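Local coordinates for putative vitamin-B12 independent methionine synthase family protein (Listeria monocytogenes, PDB 1YPX), which probably transfers a methyl group from 5-methyltetrahydropteroyltriglutamate to homocysteine without cobalamin, yielding methionine, and probably binds zinc, at residues A[72-75]-A[76-79]; A[109-112]-A[113-116]; A[187-190]-A[191-194]; A[213-216]-A[217-221]; A[226-229]-A[230-234]. All coordinates share one frame; numbering follows the deposited sequence.

How the contacts relate
All five contacts lie in one TIM-barrel-like catalytic domain and follow one another along the chain. Contacts 1 and 2, with centres about 9 Å apart, meet directly: H114 NE2 lies 2.5 Å from F75 O, probably a hydrogen bond, and F116 packs on F75. Contacts 3 and 4, about 12 Å between centres, form a second pair, W191 and S190 lying against Y217. Contact 5 follows contact 4 in the chain and reaches strand 233-238, the neighbour of strand 183-188 in contact 3; centres of contacts 3 and 5 are about 23 Å apart. Contact 3 lies beside a possible zinc site, empty in the model, at H237, C239 and C334.

Contact 1: A[72-75]-A[76-79]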
loop_
_atom_site.group_PDB
_atom_site.type_symbol
_atom_site.label_atom_id
_atom_site.label_comp_id
_atom_site.label_asym_id
_atom_site.label_seq_id
_atom_site.Cartn_x
_atom_site.Cartn_y
_atom_site.Cartn_z
ATOM N N HIS A 72 6.816 7.237 0.547
ATOM C CA HIS A 72 6.954 6.852 1.948
ATOM C C HIS A 72 7.481 7.996 2.773
ATOM O O HIS A 72 6.720 8.764 3.345
ATOM C CB HIS A 72 7.896 5.646 2.099
ATOM C CG HIS A 72 8.343 5.395 3.512
ATOM N ND1 HIS A 72 7.463 5.330 4.572
ATOM C CD2 HIS A 72 9.576 5.185 4.036
ATOM C CE1 HIS A 72 8.132 5.090 5.684
ATOM N NE2 HIS A 72 9.416 4.997 5.388
ATOM N N PHE A 73 8.798 8.093 2.839
ATOM C CA PHE A 73 9.429 9.149 3.591
ATOM C C PHE A 73 9.193 10.470 2.872
ATOM O O PHE A 73 9.270 11.524 3.493
ATOM C CB PHE A 73 10.920 8.858 3.740
ATOM C CG PHE A 73 11.665 8.828 2.438
ATOM C CD1 PHE A 73 12.065 10.017 1.818
ATOM C CD2 PHE A 73 11.984 7.612 1.836
ATOM C CE1 PHE A 73 12.772 9.997 0.626
ATOM C CE2 PHE A 73 12.691 7.581 0.647
ATOM C CZ PHE A 73 13.088 8.779 0.039
ATOM N N ASP A 74 8.920 10.408 1.565
ATOM C CA ASP A 74 8.628 11.608 0.770
ATOM C C ASP A 74 7.245 12.108 1.178
ATOM O O ASP A 74 6.983 13.312 1.209
ATOM C CB ASP A 74 8.602 11.306 -0.737
ATOM C CG ASP A 74 9.973 11.391 -1.380
ATOM O OD1 ASP A 74 10.553 12.507 -1.464
ATOM O OD2 ASP A 74 10.481 10.331 -1.807
ATOM N N PHE A 75 6.356 11.169 1.476
ATOM C CA PHE A 75 5.026 11.531 1.886
ATOM C C PHE A 75 5.074 12.115 3.283
ATOM O O PHE A 75 4.425 13.123 3.572
ATOM C CB PHE A 75 4.096 10.320 1.875
ATOM C CG PHE A 75 2.728 10.618 2.420
ATOM C CD1 PHE A 75 2.459 10.490 3.776
ATOM C CD2 PHE A 75 1.726 11.095 1.584
ATOM C CE1 PHE A 75 1.211 10.836 4.297
ATOM C CE2 PHE A 75 0.473 11.446 2.088
ATOM C CZ PHE A 75 0.220 11.315 3.446
ATOM N N LEU A 76 5.847 11.476 4.152
ATOM C CA LEU A 76 5.954 11.928 5.537
ATOM C C LEU A 76 6.701 13.255 5.712
ATOM O O LEU A 76 6.204 14.176 6.380
ATOM C CB LEU A 76 6.616 10.843 6.387
ATOM C CG LEU A 76 5.793 9.560 6.538
ATOM C CD1 LEU A 76 6.680 8.455 7.086
ATOM C CD2 LEU A 76 4.590 9.816 7.456
ATOM N N GLU A 77 7.886 13.351 5.115
ATOM C CA GLU A 77 8.679 14.569 5.215
ATOM C C GLU A 77 7.920 15.768 4.645
ATOM O O GLU A 77 8.350 16.909 4.802
ATOM C CB GLU A 77 10.012 14.418 4.479
ATOM C CG GLU A 77 9.893 14.480 2.968
ATOM C CD GLU A 77 11.228 14.738 2.289
ATOM O OE1 GLU A 77 11.870 15.765 2.619
ATOM O OE2 GLU A 77 11.628 13.923 1.421
ATOM N N ASN A 78 6.800 15.508 3.977
ATOM C CA ASN A 78 5.992 16.576 3.407
ATOM C C ASN A 78 4.796 16.887 4.282
ATOM O O ASN A 78 3.829 17.486 3.842
ATOM C CB ASN A 78 5.520 16.220 2.001
ATOM C CG ASN A 78 6.531 16.581 0.948
ATOM O OD1 ASN A 78 7.132 15.709 0.338
ATOM N ND2 ASN A 78 6.731 17.875 0.735
ATOM N N LEU A 79 4.859 16.452 5.524
ATOM C CA LEU A 79 3.803 16.734 6.468
ATOM C C LEU A 79 4.401 17.807 7.378
ATOM O O LEU A 79 5.576 17.727 7.749
ATOM C CB LEU A 79 3.463 15.478 7.274
ATOM C CG LEU A 79 2.737 14.351 6.538
ATOM C CD1 LEU A 79 2.707 13.103 7.418
ATOM C CD2 LEU A 79 1.296 14.791 6.178
#
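The short helix that starts after the N-cap residue H72 is closed by two backbone bonds, from L76 N to H72 O (3.0 Å) and from E77 N to F73 O (2.8 Å, 163° at the hydrogen), and the chain then bends into a type I turn from L76 to L79. Along one flank the carboxylates of D74 and E77 run side by side in the same direction with their planes 24° apart, OD1 of D74 facing OE2 of E77 at 3.4 Å. Two like charges this close would probably favour proton uptake by one of them; R68 offers D74 a long, weak ion pair. The same OE2 of E77 lies at the edge of the F73 ring, in its plane, 4.0 Å from CD1. On another flank, CD1 of L76 approaches CE1 of the H72 imidazole obliquely at 3.9 Å. F75, its CG anti to the backbone N (chi1 175°), swings its ring inward, where CE1 meets CD1 of L79 at 4.1 Å. The contact is thus a single helical turn, N-capped at H72 and running into a type I turn, whose F75 and L76 pack on P138 of strand 132-138 and on helix 158-178 of the TIM-barrel-like fold.

Contact 2: A[109-112]-A[113-116]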
loop_
_atom_site.group_PDB
_atom_site.type_symbol
_atom_site.label_atom_id
_atom_site.label_comp_id
_atom_site.label_asym_id
_atom_site.label_seq_id
_atom_site.Cartn_x
_atom_site.Cartn_y
_atom_site.Cartn_z
ATOM N N ILE A 109 2.404 18.053 14.069
ATOM C CA ILE A 109 2.006 17.317 12.862
ATOM C C ILE A 109 0.783 17.931 12.178
ATOM O O ILE A 109 -0.224 18.219 12.828
ATOM C CB ILE A 109 1.639 15.829 13.185
ATOM C CG1 ILE A 109 2.742 15.152 14.020
ATOM C CG2 ILE A 109 1.415 15.065 11.893
ATOM C CD1 ILE A 109 4.065 14.947 13.286
ATOM N N ASP A 110 0.855 18.113 10.862
ATOM C CA ASP A 110 -0.278 18.670 10.149
ATOM C C ASP A 110 -0.187 18.468 8.646
ATOM O O ASP A 110 0.862 18.113 8.112
ATOM C CB ASP A 110 -0.424 20.155 10.485
ATOM C CG ASP A 110 -1.764 20.725 10.043
ATOM O OD1 ASP A 110 -2.754 19.966 9.967
ATOM O OD2 ASP A 110 -1.835 21.941 9.790
ATOM N N PHE A 111 -1.308 18.684 7.968
ATOM C CA PHE A 111 -1.369 18.523 6.530
ATOM C C PHE A 111 -2.016 19.770 5.942
ATOM O O PHE A 111 -3.025 20.252 6.452
ATOM C CB PHE A 111 -2.187 17.271 6.190
ATOM C CG PHE A 111 -2.291 16.986 4.718
ATOM C CD1 PHE A 111 -2.965 17.866 3.866
ATOM C CD2 PHE A 111 -1.723 15.841 4.182
ATOM C CE1 PHE A 111 -3.070 17.613 2.505
ATOM C CE2 PHE A 111 -1.822 15.576 2.826
ATOM C CZ PHE A 111 -2.501 16.470 1.979
ATOM N N THR A 112 -1.434 20.288 4.869
ATOM C CA THR A 112 -1.970 21.478 4.225
ATOM C C THR A 112 -1.896 21.349 2.721
ATOM O O THR A 112 -2.912 21.302 2.028
ATOM C CB THR A 112 -1.179 22.724 4.626
ATOM O OG1 THR A 112 -1.381 22.985 6.017
ATOM C CG2 THR A 112 -1.628 23.920 3.808
ATOM N N THR A 113 -0.675 21.309 2.219
ATOM C CA THR A 113 -0.452 21.181 0.795
ATOM C C THR A 113 0.644 20.157 0.583
ATOM O O THR A 113 1.816 20.429 0.843
ATOM C CB THR A 113 -0.016 22.513 0.196
ATOM O OG1 THR A 113 1.065 23.048 0.975
ATOM C CG2 THR A 113 -1.179 23.493 0.186
ATOM N N HIS A 114 0.258 18.976 0.121
ATOM C CA HIS A 114 1.213 17.904 -0.127
ATOM C C HIS A 114 1.405 17.739 -1.636
ATOM O O HIS A 114 0.484 17.976 -2.414
ATOM C CB HIS A 114 0.698 16.601 0.501
ATOM C CG HIS A 114 1.777 15.612 0.820
ATOM N ND1 HIS A 114 2.390 14.838 -0.141
ATOM C CD2 HIS A 114 2.341 15.261 2.001
ATOM C CE1 HIS A 114 3.284 14.052 0.434
ATOM N NE2 HIS A 114 3.274 14.289 1.730
ATOM N N PRO A 115 2.621 17.367 -2.070
ATOM C CA PRO A 115 2.939 17.167 -3.491
ATOM C C PRO A 115 2.242 15.939 -4.081
ATOM O O PRO A 115 2.073 15.835 -5.299
ATOM C CB PRO A 115 4.454 16.999 -3.487
ATOM C CG PRO A 115 4.871 17.760 -2.295
ATOM C CD PRO A 115 3.855 17.383 -1.272
ATOM N N PHE A 116 1.851 15.007 -3.216
ATOM C CA PHE A 116 1.180 13.794 -3.652
ATOM C C PHE A 116 -0.189 14.058 -4.256
ATOM O O PHE A 116 -0.728 13.203 -4.944
ATOM C CB PHE A 116 1.051 12.816 -2.476
ATOM C CG PHE A 116 2.290 12.007 -2.219
ATOM C CD1 PHE A 116 3.549 12.559 -2.422
ATOM C CD2 PHE A 116 2.192 10.700 -1.742
ATOM C CE1 PHE A 116 4.707 11.826 -2.155
ATOM C CE2 PHE A 116 3.339 9.943 -1.465
ATOM C CZ PHE A 116 4.596 10.507 -1.673
#
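Both F111 and H114 swing their rings opposite their own backbone nitrogens (chi1 -179° and -156°), which carries the two side chains to the same side of the bend at T112 and T113. The end of the phenyl ring does the touching: CZ of F111 rests 3.5 Å from CB of H114, and CE2 lies 4.1 Å from CG of H114. Although the ring planes are within 15° of parallel, their centroids stay 5.9 Å apart, so the rings are slid past one another and hardly overlap. The bend links strand 108-110 to helix 116-127, and H114 caps the approach to that helix: its ND1 accepts the backbone N of F116 at 3.1 Å, practically in the imidazole plane and nearly straight. NE2, at the other nitrogen of the ring, is taken up by the backbone oxygen F75 O, so a bond at each nitrogen fixes the rotation of the imidazole. Exposed T112 and T113 lie alongside each other, their CG2 methyls 3.7 Å apart. Deeper in, F111 packs on A172 and A175 of helix 158-178 and on L79, while F116 stacks on W71 and reaches F176.

Contact 3: A[187-190]-A[191-194]; sequences DDTS and WSYL
The carboxylate of D188 faces W191 with OD1, which lies at the indole edge 2.8 Å from NE1; the N-H points somewhat aside, and the bond is weak. Carboxylate and indole planes stand 68° apart. OD1 also takes a hydrogen bond from S139 OG. The second oxygen, OD2, is gripped twice by one residue: S190 OG donates from the syn side at 2.7 Å and S190 N from the anti side at 3.0 Å, both from the same face of the carboxylate and 26° out of its plane. The bond to S190 N makes an Asx turn, by which the chain leaves strand 183-188 of the barrel-like parallel sheet and enters helix 190-193. With its hydroxyl between its own N and carbonyl carbon (chi1 73°), S190 can offer both donors to a single oxygen, and the carboxylate is thereby held against rotation. Two residues further on, S192 OG donates a hydrogen bond to T189 O at 2.9 Å, approaching from above the carbonyl plane. The same oxygen lies at the edge of the Y193 ring, 3.1 Å from CD1. Farther out, Y193 meets Y145 edge to face, the indole lies on M236 and I238 of the neighbouring strand, and T189 touches C239, part of a cysteine and histidine cluster consistent with the zinc site of this family.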
loop_
_atom_site.group_PDB
_atom_site.type_symbol
_atom_site.label_atom_id
_atom_site.label_comp_id
_atom_site.label_asym_id
_atom_site.label_seq_id
_atom_site.Cartn_x
_atom_site.Cartn_y
_atom_site.Cartn_z
ATOM N N ASP A 187 0.638 1.332 3.235
ATOM C CA ASP A 187 1.724 0.369 3.288
ATOM C C ASP A 187 2.282 0.377 4.701
ATOM O O ASP A 187 2.872 1.352 5.149
ATOM C CB ASP A 187 2.792 0.711 2.247
ATOM C CG ASP A 187 2.401 0.244 0.851
ATOM O OD1 ASP A 187 1.182 0.106 0.582
ATOM O OD2 ASP A 187 3.301 0.015 0.009
ATOM N N ASP A 188 2.057 -0.713 5.417
ATOM C CA ASP A 188 2.520 -0.774 6.775
ATOM C C ASP A 188 3.425 -1.955 7.012
ATOM O O ASP A 188 2.963 -3.088 7.090
ATOM C CB ASP A 188 1.330 -0.835 7.715
ATOM C CG ASP A 188 1.685 -0.379 9.090
ATOM O OD1 ASP A 188 0.787 0.041 9.845
ATOM O OD2 ASP A 188 2.882 -0.437 9.413
ATOM N N THR A 189 4.718 -1.688 7.135
ATOM C CA THR A 189 5.674 -2.757 7.359
ATOM C C THR A 189 6.072 -2.876 8.826
ATOM O O THR A 189 6.989 -3.630 9.158
ATOM C CB THR A 189 6.945 -2.541 6.528
ATOM O OG1 THR A 189 7.784 -3.696 6.638
ATOM C CG2 THR A 189 7.712 -1.328 7.026
ATOM N N SER A 190 5.373 -2.143 9.696
ATOM C CA SER A 190 5.672 -2.144 11.127
ATOM C C SER A 190 5.175 -3.376 11.878
ATOM O O SER A 190 5.814 -3.825 12.827
ATOM C CB SER A 190 5.116 -0.871 11.800
ATOM O OG SER A 190 3.703 -0.884 11.918
ATOM N N TRP A 191 4.045 -3.928 11.456
ATOM C CA TRP A 191 3.493 -5.099 12.120
ATOM C C TRP A 191 4.389 -6.323 11.974
ATOM O O TRP A 191 4.433 -7.165 12.863
ATOM C CB TRP A 191 2.101 -5.415 11.570
ATOM C CG TRP A 191 1.159 -4.246 11.613
ATOM C CD1 TRP A 191 1.094 -3.220 10.727
ATOM C CD2 TRP A 191 0.155 -3.987 12.605
ATOM N NE1 TRP A 191 0.112 -2.334 11.098
ATOM C CE2 TRP A 191 -0.482 -2.780 12.247
ATOM C CE3 TRP A 191 -0.266 -4.658 13.760
ATOM C CZ2 TRP A 191 -1.521 -2.228 13.003
ATOM C CZ3 TRP A 191 -1.295 -4.112 14.507
ATOM C CH2 TRP A 191 -1.914 -2.906 14.124
ATOM N N SER A 192 5.104 -6.426 10.859
ATOM C CA SER A 192 5.982 -7.574 10.643
ATOM C C SER A 192 7.036 -7.669 11.743
ATOM O O SER A 192 7.411 -8.765 12.162
ATOM C CB SER A 192 6.667 -7.489 9.272
ATOM O OG SER A 192 7.614 -6.438 9.209
ATOM N N TYR A 193 7.503 -6.519 12.219
ATOM C CA TYR A 193 8.515 -6.493 13.265
ATOM C C TYR A 193 8.109 -7.257 14.518
ATOM O O TYR A 193 8.877 -8.072 15.028
ATOM C CB TYR A 193 8.861 -5.054 13.635
ATOM C CG TYR A 193 9.671 -4.346 12.579
ATOM C CD1 TYR A 193 9.056 -3.788 11.456
ATOM C CD2 TYR A 193 11.057 -4.235 12.701
ATOM C CE1 TYR A 193 9.804 -3.130 10.481
ATOM C CE2 TYR A 193 11.814 -3.583 11.734
ATOM C CZ TYR A 193 11.180 -3.030 10.627
ATOM O OH TYR A 193 11.924 -2.361 9.684
ATOM N N LEU A 194 6.910 -6.990 15.021
ATOM C CA LEU A 194 6.429 -7.681 16.211
ATOM C C LEU A 194 5.750 -9.003 15.849
ATOM O O LEU A 194 4.678 -9.321 16.367
ATOM C CB LEU A 194 5.454 -6.793 16.996
ATOM C CG LEU A 194 4.223 -6.198 16.300
ATOM C CD1 LEU A 194 3.239 -5.694 17.344
ATOM C CD2 LEU A 194 4.639 -5.069 15.380
#

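Contact 4: A[213-216]-A[217-221]; sequences LQET and YKNLI
Backbone bonding comes first: Y217 N reaches L213 O at 2.7 Å, almost in line with the carbonyl, and N219 N and L220 N repeat the i to i+4 pattern on E215 O and T216 O. Side chains add to these bonds at two carbonyls. T216 OG1, held between its own N and carbonyl carbon (chi1 65°), turns back along the helix and donates to L213 O at 2.9 Å, so that oxygen carries two donors. N219 ND2 stands 2.6 Å from E215 O, but its N-H is poorly directed and the bond is weak. The one ionic pair, between E215 and K218, runs alongside the helix: E215 is bent at chi2, and its OE1 meets NZ of K218 at 3.0 Å, a salt bridge whose hydrogen bond is weak. Apolar contact occupies another side. L213 and Y217 lie side by side, pointing the same way; CB of L213 sits 4.2 Å above one face of the phenol ring, toward its rim, while CD2 approaches CZ at 4.0 Å. Past the contact, H144 meets Y217 edge to face, and A141 of helix 141-146 touches both Y217 and L220. The chemistry thus divides helix 213-224 lengthwise, with an ion pair and an extra amide donor along one side and a leucine-tyrosine ridge turned to the neighbouring helix 141-146 along another.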
loop_
_atom_site.group_PDB
_atom_site.type_symbol
_atom_site.label_atom_id
_atom_site.label_comp_id
_atom_site.label_asym_id
_atom_site.label_seq_id
_atom_site.Cartn_x
_atom_site.Cartn_y
_atom_site.Cartn_z
ATOM N N LEU A 213 1.938 -1.977 21.100
ATOM C CA LEU A 213 1.974 -1.268 19.830
ATOM C C LEU A 213 0.735 -1.572 18.997
ATOM O O LEU A 213 0.143 -0.667 18.408
ATOM C CB LEU A 213 3.231 -1.648 19.045
ATOM C CG LEU A 213 4.531 -1.033 19.560
ATOM C CD1 LEU A 213 5.681 -1.500 18.693
ATOM C CD2 LEU A 213 4.431 0.484 19.537
ATOM N N GLN A 214 0.343 -2.845 18.958
ATOM C CA GLN A 214 -0.833 -3.262 18.193
ATOM C C GLN A 214 -2.066 -2.455 18.595
ATOM O O GLN A 214 -3.004 -2.295 17.809
ATOM C CB GLN A 214 -1.102 -4.762 18.390
ATOM C CG GLN A 214 -0.037 -5.666 17.777
ATOM C CD GLN A 214 -0.419 -7.139 17.788
ATOM O OE1 GLN A 214 -1.435 -7.537 17.209
ATOM N NE2 GLN A 214 0.400 -7.957 18.447
ATOM N N GLU A 215 -2.041 -1.942 19.822
ATOM C CA GLU A 215 -3.131 -1.144 20.357
ATOM C C GLU A 215 -2.977 0.299 19.875
ATOM O O GLU A 215 -3.872 0.842 19.213
ATOM C CB GLU A 215 -3.110 -1.199 21.890
ATOM C CG GLU A 215 -4.443 -0.875 22.559
ATOM C CD GLU A 215 -5.526 -1.898 22.251
ATOM O OE1 GLU A 215 -6.620 -1.801 22.853
ATOM O OE2 GLU A 215 -5.290 -2.793 21.408
ATOM N N THR A 216 -1.842 0.917 20.197
ATOM C CA THR A 216 -1.599 2.292 19.771
ATOM C C THR A 216 -1.859 2.395 18.256
ATOM O O THR A 216 -2.533 3.321 17.796
ATOM C CB THR A 216 -0.144 2.747 20.107
ATOM O OG1 THR A 216 0.794 1.981 19.349
ATOM C CG2 THR A 216 0.149 2.550 21.587
ATOM N N TYR A 217 -1.361 1.410 17.505
ATOM C CA TYR A 217 -1.526 1.350 16.050
ATOM C C TYR A 217 -2.967 1.122 15.598
ATOM O O TYR A 217 -3.483 1.869 14.768
ATOM C CB TYR A 217 -0.637 0.252 15.460
ATOM C CG TYR A 217 0.847 0.532 15.559
ATOM C CD1 TYR A 217 1.779 -0.375 15.060
ATOM C CD2 TYR A 217 1.320 1.720 16.128
ATOM C CE1 TYR A 217 3.147 -0.109 15.118
ATOM C CE2 TYR A 217 2.685 1.999 16.193
ATOM C CZ TYR A 217 3.592 1.077 15.682
ATOM O OH TYR A 217 4.939 1.353 15.712
ATOM N N LYS A 218 -3.618 0.093 16.134
ATOM C CA LYS A 218 -5.004 -0.190 15.760
ATOM C C LYS A 218 -5.876 1.045 15.965
ATOM O O LYS A 218 -6.721 1.368 15.127
ATOM C CB LYS A 218 -5.571 -1.345 16.587
ATOM C CG LYS A 218 -7.077 -1.526 16.417
ATOM C CD LYS A 218 -7.732 -1.956 17.723
ATOM C CE LYS A 218 -7.607 -0.871 18.804
ATOM N NZ LYS A 218 -7.989 -1.347 20.181
ATOM N N ASN A 219 -5.675 1.731 17.082
ATOM C CA ASN A 219 -6.447 2.930 17.375
ATOM C C ASN A 219 -5.996 4.089 16.497
ATOM O O ASN A 219 -6.797 4.942 16.118
ATOM C CB ASN A 219 -6.294 3.300 18.850
ATOM C CG ASN A 219 -6.841 2.231 19.778
ATOM O OD1 ASN A 219 -8.044 1.974 19.805
ATOM N ND2 ASN A 219 -5.956 1.597 20.538
ATOM N N LEU A 220 -4.707 4.116 16.180
ATOM C CA LEU A 220 -4.149 5.166 15.330
ATOM C C LEU A 220 -4.729 5.074 13.921
ATOM O O LEU A 220 -5.157 6.081 13.344
ATOM C CB LEU A 220 -2.627 5.034 15.264
ATOM C CG LEU A 220 -1.921 5.952 14.267
ATOM C CD1 LEU A 220 -2.274 7.410 14.543
ATOM C CD2 LEU A 220 -0.416 5.739 14.365
ATOM N N ILE A 221 -4.740 3.850 13.389
ATOM C CA ILE A 221 -5.247 3.572 12.057
ATOM C C ILE A 221 -6.738 3.850 11.960
ATOM O O ILE A 221 -7.182 4.605 11.092
ATOM C CB ILE A 221 -5.066 2.098 11.662
ATOM C CG1 ILE A 221 -3.616 1.645 11.872
ATOM C CG2 ILE A 221 -5.548 1.897 10.242
ATOM C CD1 ILE A 221 -2.580 2.571 11.312
#

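Contact 5: A[226-229]-A[230-234]; sequences KHKP and ADMVI
The ammonium nitrogen NZ of K228 is held by two oxygens: a weak bond to M232 O at 3.3 Å and, outside the two segments, a salt bridge to OD2 of D267. That carboxylate oxygen also accepts the backbone N of I234, so a single acid ties the lysine to the start of strand 233-238. The lysine bends at chi2 and chi3, which turns its end toward M232 O. K228 and I234 slide past each other in opposite directions, CG of the lysine near CD1 of I234. Residues P229 to M232 make a type I turn, closed by a long, weak bond from M232 N to P229 O (3.4 Å), on the return leg of the beta-alpha-beta crossover from strand 183-188 through helix 213-224 to strand 233-238. M232, modelled as selenomethionine, is extended as far as SE and then bends (chi3 60°), which turns its CE toward the P229 ring and K228, though the exact placing of that methyl is doubtful. OD2 of D231 lies 3.7 Å from CB of P229 and hydrogen-bonds to the hydroxyl of Y177, while OD1 of D231 forms a salt bridge with R182.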
loop_
_atom_site.group_PDB
_atom_site.type_symbol
_atom_site.label_atom_id
_atom_site.label_comp_id
_atom_site.label_asym_id
_atom_site.label_seq_id
_atom_site.Cartn_x
_atom_site.Cartn_y
_atom_site.Cartn_z
ATOM N N LYS A 226 -11.126 7.312 10.210
ATOM C CA LYS A 226 -12.453 7.458 10.802
ATOM C C LYS A 226 -13.436 8.121 9.838
ATOM O O LYS A 226 -14.575 7.677 9.699
ATOM C CB LYS A 226 -12.351 8.283 12.090
ATOM C CG LYS A 226 -13.666 8.509 12.823
ATOM C CD LYS A 226 -13.504 9.531 13.956
ATOM C CE LYS A 226 -14.856 9.974 14.517
ATOM N NZ LYS A 226 -14.743 11.187 15.387
ATOM N N HIS A 227 -12.997 9.179 9.166
ATOM C CA HIS A 227 -13.862 9.899 8.233
ATOM C C HIS A 227 -13.650 9.450 6.787
ATOM O O HIS A 227 -13.431 10.274 5.896
ATOM C CB HIS A 227 -13.610 11.406 8.348
ATOM C CG HIS A 227 -13.874 11.967 9.714
ATOM N ND1 HIS A 227 -13.022 12.863 10.324
ATOM C CD2 HIS A 227 -14.909 11.789 10.571
ATOM C CE1 HIS A 227 -13.520 13.214 11.497
ATOM N NE2 HIS A 227 -14.665 12.576 11.672
ATOM N N LYS A 228 -13.727 8.143 6.560
ATOM C CA LYS A 228 -13.542 7.568 5.230
ATOM C C LYS A 228 -14.861 7.533 4.470
ATOM O O LYS A 228 -15.819 6.887 4.900
ATOM C CB LYS A 228 -12.981 6.138 5.346
ATOM C CG LYS A 228 -12.493 5.509 4.030
ATOM C CD LYS A 228 -13.492 4.531 3.387
ATOM C CE LYS A 228 -13.650 3.241 4.203
ATOM N NZ LYS A 228 -14.471 2.224 3.484
ATOM N N PRO A 229 -14.926 8.237 3.331
ATOM C CA PRO A 229 -16.126 8.287 2.497
ATOM C C PRO A 229 -16.622 6.883 2.157
ATOM O O PRO A 229 -15.843 5.926 2.088
ATOM C CB PRO A 229 -15.652 9.031 1.251
ATOM C CG PRO A 229 -14.625 9.944 1.784
ATOM C CD PRO A 229 -13.862 9.081 2.762
ATOM N N ALA A 230 -17.922 6.776 1.921
ATOM C CA ALA A 230 -18.553 5.507 1.596
ATOM C C ALA A 230 -18.052 4.846 0.301
ATOM O O ALA A 230 -17.901 3.625 0.249
ATOM C CB ALA A 230 -20.059 5.705 1.527
ATOM N N ASP A 231 -17.800 5.641 -0.737
ATOM C CA ASP A 231 -17.342 5.104 -2.028
ATOM C C ASP A 231 -15.830 4.981 -2.176
ATOM O O ASP A 231 -15.334 4.656 -3.257
ATOM C CB ASP A 231 -17.851 5.969 -3.180
ATOM C CG ASP A 231 -17.366 7.400 -3.083
ATOM O OD1 ASP A 231 -17.391 8.128 -4.105
ATOM O OD2 ASP A 231 -16.964 7.802 -1.971
HETATM N N MSE A 232 -15.091 5.262 -1.113
HETATM C CA MSE A 232 -13.648 5.149 -1.190
HETATM C C MSE A 232 -13.203 3.852 -0.523
HETATM O O MSE A 232 -13.705 3.482 0.540
HETATM C CB MSE A 232 -12.974 6.348 -0.524
HETATM C CG MSE A 232 -11.451 6.313 -0.628
HETATM SE SE MSE A 232 -10.557 7.761 0.326
HETATM C CE MSE A 232 -11.208 7.332 2.075
ATOM N N VAL A 233 -12.268 3.156 -1.162
ATOM C CA VAL A 233 -11.750 1.896 -0.633
ATOM C C VAL A 233 -10.372 2.155 -0.011
ATOM O O VAL A 233 -9.533 2.853 -0.582
ATOM C CB VAL A 233 -11.640 0.829 -1.771
ATOM C CG1 VAL A 233 -11.101 -0.489 -1.223
ATOM C CG2 VAL A 233 -12.998 0.607 -2.421
ATOM N N ILE A 234 -10.149 1.621 1.181
ATOM C CA ILE A 234 -8.859 1.791 1.820
ATOM C C ILE A 234 -8.287 0.445 2.200
ATOM O O ILE A 234 -8.686 -0.161 3.190
ATOM C CB ILE A 234 -8.937 2.687 3.059
ATOM C CG1 ILE A 234 -9.255 4.130 2.611
ATOM C CG2 ILE A 234 -7.611 2.602 3.840
ATOM C CD1 ILE A 234 -9.095 5.219 3.690
#